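Local coordinates for 15-O-acetyltransferase (Fusarium sporotrichioides, PDB 3FOT), which acetylates the 15-hydroxyl of trichothecene precursors during mycotoxin biosynthesis, as a member of the BAHD acyltransferase superfamily, at residues R47-D52 / E143-A148; D136-M141 / D466-Q471; V315-D320 / V511-A516; V373-K376 / L381-R384. All blocks are in the same frame, centred on the assembly; numbering follows the deposited sequence. Where two conformers were deposited one is given.

Overall arrangement
The four contacts form two pairs on one chain. Interactions 1 and 2 have centres 11 Å apart and both use helix 134-147. They touch mainly through N470, which meets the loop 47-52. Interactions 3 and 4 have centres 8 Å apart and meet through F513, H375, Q382, L316 and V373. They tie helix 500-516, near the C-terminus, to helices 306-321 and 379-401. Interaction 2 lies about 13 Å from interaction 3 at the nearest atoms. Along the chain, interactions 1 and 2 cross, and interaction 4 is nested within interaction 3. Strand 457-469 pairs with strand 53-61, so a late strand joins a mixed sheet built mostly from early ones, probably as in related CoA-dependent acyltransferases.

Interaction 1. Residues R47-D52 / E143-A148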
# COMPACT_ATOMS: atom_id res chain seq x y z
N ARG A 47 4.62 12.28 11.71
CA ARG A 47 4.44 13.74 11.65
C ARG A 47 4.99 14.37 10.37
O ARG A 47 4.57 15.46 9.99
CB ARG A 47 5.03 14.43 12.89
CG ARG A 47 4.22 14.18 14.13
CD ARG A 47 4.73 14.99 15.35
NE ARG A 47 3.79 14.87 16.46
CZ ARG A 47 2.68 15.58 16.61
NH1 ARG A 47 2.31 16.48 15.71
NH2 ARG A 47 1.92 15.39 17.67
N ARG A 48 5.90 13.66 9.69
CA ARG A 48 6.49 14.15 8.46
C ARG A 48 5.94 13.40 7.25
O ARG A 48 6.46 13.55 6.15
CB ARG A 48 7.99 13.98 8.50
CG ARG A 48 8.71 14.98 9.38
CD ARG A 48 10.22 14.81 9.20
NE ARG A 48 10.71 13.61 9.89
CZ ARG A 48 11.79 12.91 9.53
NH1 ARG A 48 12.50 13.25 8.45
NH2 ARG A 48 12.15 11.85 10.26
N ALA A 49 4.88 12.62 7.47
CA ALA A 49 4.19 11.88 6.41
C ALA A 49 5.10 10.90 5.67
O ALA A 49 4.89 10.64 4.49
CB ALA A 49 3.56 12.87 5.40
N LEU A 50 6.09 10.35 6.39
CA LEU A 50 7.15 9.60 5.74
C LEU A 50 6.67 8.31 5.10
O LEU A 50 7.30 7.86 4.16
CB LEU A 50 8.33 9.31 6.68
CG LEU A 50 9.15 10.53 7.18
CD1 LEU A 50 10.47 10.02 7.75
CD2 LEU A 50 9.36 11.54 6.06
N TYR A 51 5.59 7.71 5.60
CA TYR A 51 5.03 6.48 4.98
C TYR A 51 3.61 6.65 4.39
O TYR A 51 2.91 5.65 4.22
CB TYR A 51 4.96 5.32 5.99
CG TYR A 51 6.28 4.82 6.51
CD1 TYR A 51 6.94 3.76 5.89
CD2 TYR A 51 6.86 5.38 7.65
CE1 TYR A 51 8.15 3.27 6.39
CE2 TYR A 51 8.07 4.90 8.15
CZ TYR A 51 8.71 3.85 7.51
OH TYR A 51 9.92 3.37 7.99
N ASP A 52 3.20 7.88 4.11
CA ASP A 52 1.81 8.15 3.68
C ASP A 52 1.49 7.37 2.40
O ASP A 52 2.37 7.20 1.53
CB ASP A 52 1.60 9.65 3.43
CG ASP A 52 1.25 10.44 4.70
OD1 ASP A 52 1.53 9.98 5.84
OD2 ASP A 52 0.68 11.55 4.56
N GLU A 143 6.17 18.42 -2.17
CA GLU A 143 7.01 19.64 -2.21
C GLU A 143 6.51 20.69 -1.19
O GLU A 143 7.31 21.25 -0.42
CB GLU A 143 7.09 20.20 -3.64
CG GLU A 143 7.87 19.29 -4.60
CD GLU A 143 7.54 19.52 -6.08
OE1 GLU A 143 6.93 20.56 -6.43
OE2 GLU A 143 7.91 18.63 -6.91
N GLY A 144 5.19 20.91 -1.17
CA GLY A 144 4.55 21.85 -0.24
C GLY A 144 4.74 21.52 1.24
O GLY A 144 4.94 22.43 2.05
N ARG A 145 4.66 20.22 1.57
CA ARG A 145 4.85 19.63 2.92
C ARG A 145 5.81 20.42 3.81
O ARG A 145 5.54 20.68 4.96
CB ARG A 145 5.27 18.16 2.83
CG ARG A 145 5.26 17.45 4.18
CD ARG A 145 5.27 15.91 4.04
NE ARG A 145 4.13 15.45 3.23
CZ ARG A 145 2.86 15.61 3.57
NH1 ARG A 145 2.55 16.25 4.71
NH2 ARG A 145 1.90 15.16 2.77
N ALA A 146 7.00 20.73 3.35
CA ALA A 146 8.19 19.94 3.31
C ALA A 146 8.65 21.36 3.58
O ALA A 146 9.04 21.70 4.70
CB ALA A 146 8.59 19.51 1.91
N ALA A 147 8.38 22.19 2.57
CA ALA A 147 8.48 23.66 2.61
C ALA A 147 7.67 24.35 3.71
O ALA A 147 8.09 25.39 4.21
CB ALA A 147 8.09 24.24 1.25
N ALA A 148 6.50 23.80 4.06
CA ALA A 148 5.63 24.36 5.10
C ALA A 148 6.10 24.00 6.50
O ALA A 148 5.68 24.61 7.48
CB ALA A 148 4.20 23.90 4.90
O HOH W 1 3.71 16.47 7.51
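A49 and R145 make the main contact. The methyl CB of A49 sits over one face of the R145 guanidinium, above its centre, 3.4 Å from R145 CZ. The contact is packing against a flat cation, without a direct hydrogen bond. R48 adds its backbone: R48 O lies 3.4 Å from R145 CD, at the base of the charged group. One water joins the segments by polar bonds. It donates to R47 O at 2.8 Å and accepts a weak bond from R145 NH1 at 3.0 Å.

The shape of R145 explains the approach. CG is anti to the backbone N (chi1 -170°), and the chain then bends at chi3 (-57°), which turns the guanidinium so that one face meets A49. Other partners hold its rotation. E142 forms a salt bridge with R145 NE, and the hydroxyl of Y54 is hydrogen-bonded to R145 NH2. H183 of strand 177-184 also touches this arginine. D52 OD2 lies 4.2 Å from R145 NH2, well out of the guanidinium plane, so no N-H points at it. The position of OD2 is doubtful, and so is its bond to S154.

On the loop side, the backbone presents the methyl. A49 has a positive phi (60°) and begins a type I turn, with D52 N bonded to A49 O at 3.3 Å. L50 N reaches back to K45 O. The chain then enters strand 53-61. A49 is thus the C-prime residue of a Schellman motif that ends helix 43-46, with its methyl laid against an arginine from helix 134-147.

Interaction 2. Residues D136-M141 / D466-Q471; sequences DLWSEM and DFVVNQ
W138 NE1 donates to N470 OD1 at 3.0 Å, a hydrogen bond from helix 134-147 to the loop residue just past strand 457-469. The N-H...O angle is 157°. N470 OD1 lies at the ring edge, in the indole plane, and the donor in turn lies in the carbonyl plane of the asparagine. The ring and amide planes are 29° apart, so the two flat groups are nearly coplanar. This pairing satisfies the indole nitrogen in a buried place.

The other end of the N470 amide is held too. N470 ND2 bonds to A49 O and to E142 OE2, so both amide atoms are engaged and the amide is unlikely to flip.

V468 meets the indole from above. Its CG2 stands over one face, 4.2 Å from the centroid of the five-membered ring of W138 and 11° off the normal, a CH-pi contact. V468 was modelled in two conformers, so this detail belongs to one of them. The first torsion of W138 swings the ring from the helix across to V468 and N470.

Y54 meets the indole edge-to-face, and C279 of strand 277-283 touches both W138 and V468. L137 and M141 of the same helix pack on strand 158-163. Strand 457-469 pairs with strand 53-61 through V468 and Y54, and the pairing runs on from N470 to D52.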
# COMPACT_ATOMS: atom_id res chain seq x y z
N ASP A 136 0.74 14.52 -10.37
CA ASP A 136 1.28 15.90 -10.35
C ASP A 136 0.96 16.53 -9.01
O ASP A 136 1.80 17.18 -8.40
CB ASP A 136 0.63 16.77 -11.44
CG ASP A 136 1.14 16.47 -12.84
OD1 ASP A 136 2.19 15.82 -12.99
OD2 ASP A 136 0.44 16.88 -13.79
N LEU A 137 -0.26 16.33 -8.55
CA LEU A 137 -0.68 16.86 -7.26
C LEU A 137 0.06 16.22 -6.08
O LEU A 137 0.43 16.89 -5.12
CB LEU A 137 -2.19 16.70 -7.10
CG LEU A 137 -2.77 17.22 -5.80
CD1 LEU A 137 -2.46 18.71 -5.60
CD2 LEU A 137 -4.30 16.93 -5.79
N TRP A 138 0.31 14.92 -6.17
CA TRP A 138 1.14 14.26 -5.16
C TRP A 138 2.48 15.00 -5.04
O TRP A 138 2.93 15.36 -3.93
CB TRP A 138 1.34 12.79 -5.55
CG TRP A 138 2.37 12.08 -4.69
CD1 TRP A 138 2.31 11.90 -3.36
CD2 TRP A 138 3.58 11.48 -5.14
NE1 TRP A 138 3.44 11.22 -2.92
CE2 TRP A 138 4.23 10.95 -4.00
CE3 TRP A 138 4.19 11.33 -6.39
CZ2 TRP A 138 5.44 10.27 -4.07
CZ3 TRP A 138 5.40 10.65 -6.46
CH2 TRP A 138 6.02 10.13 -5.31
N SER A 139 3.12 15.21 -6.19
CA SER A 139 4.41 15.91 -6.24
C SER A 139 4.30 17.27 -5.55
O SER A 139 5.16 17.64 -4.74
CB SER A 139 4.85 16.09 -7.70
OG SER A 139 5.21 14.82 -8.26
N GLU A 140 3.24 18.00 -5.86
CA GLU A 140 3.06 19.33 -5.34
C GLU A 140 2.84 19.30 -3.83
O GLU A 140 3.38 20.13 -3.10
CB GLU A 140 1.87 19.98 -6.05
CG GLU A 140 1.42 21.26 -5.45
CD GLU A 140 0.12 21.72 -6.04
OE1 GLU A 140 -0.69 22.31 -5.28
OE2 GLU A 140 -0.09 21.48 -7.25
N MET A 141 2.08 18.31 -3.37
CA MET A 141 1.78 18.18 -1.96
C MET A 141 3.03 17.81 -1.16
O MET A 141 3.28 18.35 -0.06
CB MET A 141 0.67 17.14 -1.75
CG MET A 141 -0.69 17.64 -2.17
SD MET A 141 -1.91 16.28 -2.05
CE MET A 141 -1.99 16.00 -0.30
N ASP A 466 -2.72 4.03 -9.85
CA ASP A 466 -1.32 4.01 -9.40
C ASP A 466 -1.25 4.14 -7.89
O ASP A 466 -1.81 5.05 -7.32
CB ASP A 466 -0.53 5.12 -10.09
CG ASP A 466 -0.41 4.89 -11.56
OD1 ASP A 466 0.26 3.89 -11.93
OD2 ASP A 466 -1.01 5.68 -12.34
N PHE A 467 -0.54 3.22 -7.26
CA PHE A 467 -0.49 3.15 -5.81
C PHE A 467 0.92 3.53 -5.39
O PHE A 467 1.90 2.88 -5.78
CB PHE A 467 -0.86 1.74 -5.35
CG PHE A 467 -0.79 1.54 -3.88
CD1 PHE A 467 -1.89 1.79 -3.07
CD2 PHE A 467 0.38 1.10 -3.28
CE1 PHE A 467 -1.82 1.61 -1.71
CE2 PHE A 467 0.44 0.92 -1.91
CZ PHE A 467 -0.65 1.17 -1.13
N VAL A 468 1.03 4.62 -4.64
CA VAL A 468 2.32 5.10 -4.17
C VAL A 468 2.37 5.15 -2.63
O VAL A 468 1.38 5.46 -1.97
CB VAL A 468 2.74 6.46 -4.83
CG1 VAL A 468 2.66 6.37 -6.37
CG2 VAL A 468 1.88 7.58 -4.35
N VAL A 469 3.53 4.80 -2.07
CA VAL A 469 3.78 4.95 -0.64
C VAL A 469 5.01 5.81 -0.53
O VAL A 469 6.02 5.49 -1.19
CB VAL A 469 4.05 3.61 0.05
CG1 VAL A 469 4.29 3.83 1.53
CG2 VAL A 469 2.86 2.68 -0.16
N ASN A 470 4.95 6.89 0.24
CA ASN A 470 6.09 7.81 0.35
C ASN A 470 7.32 7.03 0.79
O ASN A 470 7.21 6.10 1.58
CB ASN A 470 5.83 8.91 1.37
CG ASN A 470 4.94 10.04 0.82
OD1 ASN A 470 4.71 10.15 -0.39
ND2 ASN A 470 4.46 10.88 1.71
N GLN A 471 8.49 7.42 0.28
CA GLN A 471 9.74 6.76 0.63
C GLN A 471 10.73 7.79 1.18
O GLN A 471 11.13 8.72 0.47
CB GLN A 471 10.34 6.05 -0.58
CG GLN A 471 11.79 5.53 -0.39
CD GLN A 471 11.90 4.39 0.62
OE1 GLN A 471 11.53 4.53 1.78
NE2 GLN A 471 12.45 3.26 0.18

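Interaction 3. Residues V315-D320 / V511-A516; sequences VLALLD and VEFMLA
F513 packs its ring on helix 306-321 in a helix-helix contact made by one aromatic side chain. The segment axes come within 9.8 Å of each other, and their directions are 125° apart.

From CB, the side chain of F513 turns with CG anti to the carbonyl carbon (chi1 -76°), which sends the ring toward L316 and A317. The first atom to touch is F513 CD2, which lies 3.8 Å from L316 CB and 4.3 Å from A317 CB. One atom further out is CE2, which reaches the helix backbone. F513 CE2 touches the peptide link between L316 and A317 obliquely, with L316 C and A317 N each 3.6 Å away.

L316 CB stands over one face of the ring, toward its rim. It lies 19° off the ring normal, a CH-pi contact. The imidazole of H375 stacks on the opposite face, so the ring is sandwiched between a helix and a loop. A313 on helix 306-321 touches F513 as well. Y506, S509 and I510 of helix 500-516 pack on A317, so the interface extends towards the start of that helix. The contact is apolar and buried. At the tip, F513 CZ meets D320 CB at the ring edge, near its plane, at 4.5 Å.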
# COMPACT_ATOMS: atom_id res chain seq x y z
N VAL A 315 16.63 -8.87 -8.90
CA VAL A 315 17.94 -9.44 -8.53
C VAL A 315 18.89 -9.50 -9.71
O VAL A 315 20.03 -9.02 -9.60
CB VAL A 315 17.75 -10.80 -7.81
CG1 VAL A 315 19.09 -11.51 -7.61
CG2 VAL A 315 17.12 -10.52 -6.45
N LEU A 316 18.42 -9.98 -10.86
CA LEU A 316 19.29 -9.99 -12.06
C LEU A 316 19.72 -8.58 -12.47
O LEU A 316 20.88 -8.36 -12.86
CB LEU A 316 18.62 -10.71 -13.25
CG LEU A 316 18.94 -12.23 -13.38
CD1 LEU A 316 18.60 -13.01 -12.14
CD2 LEU A 316 18.20 -12.84 -14.58
N ALA A 317 18.80 -7.62 -12.37
CA ALA A 317 19.11 -6.22 -12.70
C ALA A 317 20.15 -5.66 -11.70
O ALA A 317 21.05 -4.91 -12.06
CB ALA A 317 17.83 -5.35 -12.69
N LEU A 318 20.03 -6.08 -10.45
CA LEU A 318 20.99 -5.65 -9.42
C LEU A 318 22.39 -6.22 -9.70
O LEU A 318 23.39 -5.48 -9.65
CB LEU A 318 20.51 -6.09 -8.04
CG LEU A 318 21.45 -5.80 -6.88
CD1 LEU A 318 21.49 -4.32 -6.66
CD2 LEU A 318 20.95 -6.54 -5.63
N LEU A 319 22.45 -7.52 -9.99
CA LEU A 319 23.70 -8.21 -10.33
C LEU A 319 24.33 -7.62 -11.58
O LEU A 319 25.56 -7.43 -11.64
CB LEU A 319 23.48 -9.72 -10.48
CG LEU A 319 23.05 -10.49 -9.22
CD1 LEU A 319 22.65 -11.92 -9.54
CD2 LEU A 319 24.15 -10.47 -8.14
N ASP A 320 23.50 -7.27 -12.57
CA ASP A 320 24.00 -6.65 -13.79
C ASP A 320 24.52 -5.23 -13.54
O ASP A 320 25.45 -4.79 -14.22
CB ASP A 320 22.91 -6.64 -14.86
CG ASP A 320 23.36 -6.00 -16.15
OD1 ASP A 320 24.21 -6.58 -16.85
OD2 ASP A 320 22.88 -4.89 -16.46
N VAL A 511 12.46 -4.43 -16.31
CA VAL A 511 11.43 -4.68 -17.34
C VAL A 511 11.97 -5.54 -18.49
O VAL A 511 11.30 -6.49 -18.94
CB VAL A 511 10.82 -3.35 -17.87
CG1 VAL A 511 9.93 -3.60 -19.09
CG2 VAL A 511 10.01 -2.65 -16.77
N GLU A 512 13.17 -5.20 -18.96
CA GLU A 512 13.81 -5.97 -20.02
C GLU A 512 13.97 -7.45 -19.65
O GLU A 512 13.71 -8.34 -20.48
CB GLU A 512 15.15 -5.34 -20.41
CG GLU A 512 15.72 -5.92 -21.70
CD GLU A 512 17.02 -5.26 -22.15
OE1 GLU A 512 17.43 -4.24 -21.53
OE2 GLU A 512 17.63 -5.78 -23.12
N PHE A 513 14.42 -7.75 -18.43
CA PHE A 513 14.53 -9.16 -18.01
C PHE A 513 13.17 -9.86 -17.94
O PHE A 513 13.05 -11.00 -18.35
CB PHE A 513 15.25 -9.31 -16.67
CG PHE A 513 16.74 -9.14 -16.75
CD1 PHE A 513 17.52 -9.93 -17.62
CD2 PHE A 513 17.39 -8.22 -15.91
CE1 PHE A 513 18.92 -9.80 -17.67
CE2 PHE A 513 18.80 -8.08 -15.95
CZ PHE A 513 19.56 -8.86 -16.84
N MET A 514 12.16 -9.18 -17.40
CA MET A 514 10.80 -9.74 -17.41
C MET A 514 10.35 -10.10 -18.82
O MET A 514 9.79 -11.20 -19.07
CB MET A 514 9.83 -8.76 -16.74
CG MET A 514 10.07 -8.68 -15.22
SD MET A 514 9.03 -7.42 -14.49
CE MET A 514 7.41 -8.22 -14.56
N LEU A 515 10.59 -9.19 -19.75
CA LEU A 515 10.16 -9.38 -21.13
C LEU A 515 10.91 -10.52 -21.78
O LEU A 515 10.37 -11.26 -22.61
CB LEU A 515 10.29 -8.08 -21.93
CG LEU A 515 9.25 -7.01 -21.55
CD1 LEU A 515 9.65 -5.68 -22.19
CD2 LEU A 515 7.82 -7.44 -21.94
N ALA A 516 12.16 -10.69 -21.35
CA ALA A 516 13.00 -11.76 -21.87
C ALA A 516 12.48 -13.15 -21.51
O ALA A 516 12.85 -14.13 -22.13
CB ALA A 516 14.48 -11.57 -21.38

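Interaction 4. Residues V373-K376 / L381-R384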
# COMPACT_ATOMS: atom_id res chain seq x y z
N VAL A 373 23.59 -12.79 -15.36
CA VAL A 373 23.47 -12.76 -16.82
C VAL A 373 23.32 -11.32 -17.29
O VAL A 373 22.71 -10.50 -16.62
CB VAL A 373 22.26 -13.59 -17.35
CG1 VAL A 373 22.45 -15.06 -17.06
CG2 VAL A 373 20.92 -13.08 -16.75
N SER A 374 23.88 -11.02 -18.45
CA SER A 374 23.69 -9.70 -19.01
C SER A 374 22.48 -9.70 -19.96
O SER A 374 21.94 -10.74 -20.31
CB SER A 374 24.93 -9.25 -19.74
OG SER A 374 24.92 -9.82 -21.00
N HIS A 375 22.06 -8.50 -20.36
CA HIS A 375 20.98 -8.40 -21.32
C HIS A 375 21.42 -8.87 -22.72
O HIS A 375 20.58 -9.17 -23.56
CB HIS A 375 20.48 -6.96 -21.37
CG HIS A 375 19.72 -6.55 -20.14
ND1 HIS A 375 18.48 -7.06 -19.84
CD2 HIS A 375 20.00 -5.65 -19.17
CE1 HIS A 375 18.03 -6.51 -18.73
NE2 HIS A 375 18.93 -5.64 -18.31
N LYS A 376 22.73 -8.94 -22.94
CA LYS A 376 23.28 -9.34 -24.24
C LYS A 376 23.53 -10.85 -24.30
O LYS A 376 23.83 -11.39 -25.37
CB LYS A 376 24.57 -8.57 -24.54
CG LYS A 376 24.36 -7.08 -24.85
CD LYS A 376 25.59 -6.24 -24.52
CE LYS A 376 25.37 -4.76 -24.91
NZ LYS A 376 26.55 -3.89 -24.56
N LEU A 381 20.01 -18.42 -21.68
CA LEU A 381 20.76 -18.21 -20.44
C LEU A 381 19.98 -17.33 -19.46
O LEU A 381 19.96 -17.61 -18.26
CB LEU A 381 22.15 -17.62 -20.68
CG LEU A 381 23.06 -18.58 -21.45
CD1 LEU A 381 24.39 -17.87 -21.72
CD2 LEU A 381 23.25 -19.93 -20.74
N GLN A 382 19.35 -16.28 -20.00
CA GLN A 382 18.56 -15.35 -19.18
C GLN A 382 17.34 -16.04 -18.60
O GLN A 382 17.05 -15.87 -17.42
CB GLN A 382 18.14 -14.14 -20.01
CG GLN A 382 19.33 -13.33 -20.56
CD GLN A 382 18.84 -12.06 -21.20
OE1 GLN A 382 17.96 -11.39 -20.64
NE2 GLN A 382 19.40 -11.71 -22.37
N VAL A 383 16.63 -16.82 -19.41
CA VAL A 383 15.46 -17.58 -18.97
C VAL A 383 15.85 -18.53 -17.84
O VAL A 383 15.15 -18.61 -16.83
CB VAL A 383 14.82 -18.36 -20.17
CG1 VAL A 383 13.82 -19.46 -19.72
CG2 VAL A 383 14.15 -17.39 -21.13
N ARG A 384 16.99 -19.21 -18.00
CA ARG A 384 17.43 -20.21 -17.02
C ARG A 384 17.77 -19.53 -15.70
O ARG A 384 17.42 -20.04 -14.63
CB ARG A 384 18.59 -21.06 -17.55
CG ARG A 384 18.17 -22.05 -18.66
CD ARG A 384 19.29 -23.05 -19.08
NE ARG A 384 18.83 -23.94 -20.15
CZ ARG A 384 18.14 -25.06 -19.96
NH1 ARG A 384 17.81 -25.46 -18.73
NH2 ARG A 384 17.76 -25.79 -21.00
O HOH W 2 17.22 -8.97 -21.16
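The loop leading into helix 379-401 is tied to the first turns of that helix by Q382. Its side chain, extended beyond CG, reaches across to the loop, so that its amide meets the backbone of H375. Q382 NE2 gives a weak bond to H375 O at 3.0 Å, bent to 124°. Its stronger partner is D377 O. The amide nitrogen is thus held by two backbone carbonyls.

The amide oxygen uses a water. This water donates to Q382 OE1 at 2.6 Å and is also hydrogen-bonded to H375 ND1 at 2.6 Å, in the plane of the imidazole and at its edge. The other ring nitrogen of H375 bonds to S509 OG on helix 500-516.

S374 shapes the loop as an ST turn: K376 N bonds to S374 OG at 3.1 Å. S374 N in turn bonds to D377 OD2.

V373 supplies the apolar part. Its CG1 rests against L381 O at 3.8 Å. Its CG2 lies 4.1 Å from Q382 CG, where the two side chains cross. V373 CG1 is anti to the carbonyl carbon (chi1 -65°), which points both methyls at the helix. V373 also touches L316 of helix 306-321, and Q382 packs on F513 and A516.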